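Local structure of dihydroorotase (Agrobacterium tumefaciens, 2OGJ) at residues 68-73 and 350-355. The protein is a zinc-dependent amidohydrolase-family esterase that removes the acetyl group from acetyl-(R)-mandelate in vitro and hydrolyses acetyl glycolate less efficiently. Sequence-based numbering, arbitrary orientation.
Sequences FISPGW and TVFDLV
F68-P71 and T350-V355 run antiparallel with a strong twist, their short axes 4.8 Å apart at closest approach and 136° between directions. S70 and T350 form a hydrogen-bonded pair: T350 N reaches S70 O at 2.9 Å, a bent bond, and S70 N gives a longer one to T350 O. Further along, F352 N donates to F68 O at 2.9 Å. Between these lies the non-hydrogen-bonded pair I69-V351, where I69 CG1 touches V351 CG2 on the face opposite F68 and F352.

On the face carrying F68, S70, T350 and F352, the F352 ring is sandwiched. F68 CB sits over its centre, 3.8 Å from the centroid, in a CH-pi contact; over the other side W73, coming in from the loop past P71, brings CZ2, displaced toward the rim and 3.6 Å from F352 CG. The F352 ring and the six-membered ring of W73 meet obliquely, planes at 51°. F352 takes this place because CG lies between its own backbone N and carbonyl carbon (chi1 67°), which folds the ring back over 68-73. F68's own ring turns its edge to L354 CB.

In amidohydrolases of this type a TIM barrel is joined to a small beta domain built from both chain ends; this pairing, itself away from the zinc site, brings strand 68-75, leading to the zinc-ligating H77 and H79, against strand 348-362, which follows the barrel's later helices.

At the P71-W73 bend, T350 packs across the indole: its CG2 makes a CH-pi contact over the five-membered ring, 3.6 Å from that centroid, while OG1 also lies over the indole and bonds to G99 O. S70 OG is at the F352 ring edge and donates to P71 O at 3.1 Å. Beyond the indole, L304, A305 and M308 of helix 304-313 pack against W73.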
# COMPACT_ATOMS: atom_id res chain seq x y z
N PHE A 68 53.60 17.70 8.12
CA PHE A 68 52.56 17.52 9.14
C PHE A 68 52.26 16.06 9.44
O PHE A 68 52.24 15.21 8.54
CB PHE A 68 51.24 18.17 8.71
CG PHE A 68 51.27 19.68 8.64
CD1 PHE A 68 50.83 20.34 7.48
CD2 PHE A 68 51.70 20.45 9.72
CE1 PHE A 68 50.82 21.74 7.41
CE2 PHE A 68 51.69 21.85 9.66
CZ PHE A 68 51.25 22.50 8.50
N ILE A 69 52.01 15.79 10.72
CA ILE A 69 51.65 14.46 11.18
C ILE A 69 50.57 14.66 12.25
O ILE A 69 50.71 15.51 13.14
CB ILE A 69 52.84 13.68 11.80
CG1 ILE A 69 52.40 12.24 12.07
CG2 ILE A 69 53.30 14.33 13.12
CD1 ILE A 69 53.51 11.32 12.48
N SER A 70 49.49 13.89 12.13
CA SER A 70 48.38 13.99 13.07
C SER A 70 47.85 12.61 13.35
O SER A 70 48.26 11.63 12.70
CB SER A 70 47.24 14.85 12.48
OG SER A 70 46.59 14.19 11.40
N PRO A 71 46.96 12.48 14.34
CA PRO A 71 46.45 11.13 14.56
C PRO A 71 45.75 10.71 13.26
O PRO A 71 45.29 11.58 12.51
CB PRO A 71 45.50 11.31 15.75
CG PRO A 71 45.18 12.78 15.74
CD PRO A 71 46.47 13.42 15.35
N GLY A 72 45.70 9.42 12.97
CA GLY A 72 45.08 8.95 11.75
C GLY A 72 43.72 9.57 11.46
O GLY A 72 42.86 9.63 12.33
N TRP A 73 43.54 10.03 10.22
CA TRP A 73 42.29 10.64 9.80
C TRP A 73 41.13 9.68 9.96
O TRP A 73 41.28 8.47 9.70
CB TRP A 73 42.38 11.09 8.35
CG TRP A 73 43.30 12.24 8.13
CD1 TRP A 73 43.85 13.06 9.09
CD2 TRP A 73 43.72 12.75 6.86
NE1 TRP A 73 44.58 14.06 8.48
CE2 TRP A 73 44.52 13.89 7.12
CE3 TRP A 73 43.50 12.36 5.53
CZ2 TRP A 73 45.10 14.64 6.09
CZ3 TRP A 73 44.07 13.10 4.51
CH2 TRP A 73 44.87 14.23 4.80
N THR A 350 48.91 9.88 10.45
CA THR A 350 48.63 10.16 9.06
C THR A 350 49.51 11.36 8.74
O THR A 350 49.33 12.47 9.26
CB THR A 350 47.12 10.49 8.79
OG1 THR A 350 46.97 11.04 7.47
CG2 THR A 350 46.58 11.47 9.81
N VAL A 351 50.51 11.10 7.92
CA VAL A 351 51.47 12.10 7.51
C VAL A 351 50.97 12.77 6.23
O VAL A 351 50.68 12.08 5.24
CB VAL A 351 52.82 11.43 7.29
CG1 VAL A 351 53.86 12.45 6.87
CG2 VAL A 351 53.22 10.72 8.57
N PHE A 352 50.86 14.10 6.25
CA PHE A 352 50.36 14.85 5.11
C PHE A 352 50.97 16.22 5.02
O PHE A 352 51.44 16.78 6.01
CB PHE A 352 48.84 15.03 5.22
CG PHE A 352 48.42 15.90 6.38
CD1 PHE A 352 48.09 17.25 6.17
CD2 PHE A 352 48.31 15.36 7.66
CE1 PHE A 352 47.65 18.05 7.23
CE2 PHE A 352 47.87 16.15 8.73
CZ PHE A 352 47.54 17.50 8.51
N ASP A 353 50.94 16.77 3.81
CA ASP A 353 51.44 18.10 3.55
C ASP A 353 50.28 18.99 3.14
O ASP A 353 49.19 18.51 2.82
CB ASP A 353 52.48 18.06 2.44
CG ASP A 353 53.87 17.77 2.96
OD1 ASP A 353 54.29 18.49 3.89
OD2 ASP A 353 54.54 16.83 2.43
N LEU A 354 50.50 20.29 3.17
CA LEU A 354 49.49 21.25 2.77
C LEU A 354 50.23 22.13 1.77
O LEU A 354 50.86 23.11 2.15
CB LEU A 354 49.03 22.07 3.98
CG LEU A 354 47.70 22.83 3.89
CD1 LEU A 354 47.96 24.31 3.77
CD2 LEU A 354 46.88 22.30 2.73
N VAL A 355 50.15 21.76 0.49
CA VAL A 355 50.85 22.47 -0.59
C VAL A 355 50.04 23.44 -1.45
O VAL A 355 48.81 23.38 -1.53
CB VAL A 355 51.50 21.45 -1.53
CG1 VAL A 355 52.26 20.42 -0.72
CG2 VAL A 355 50.45 20.78 -2.38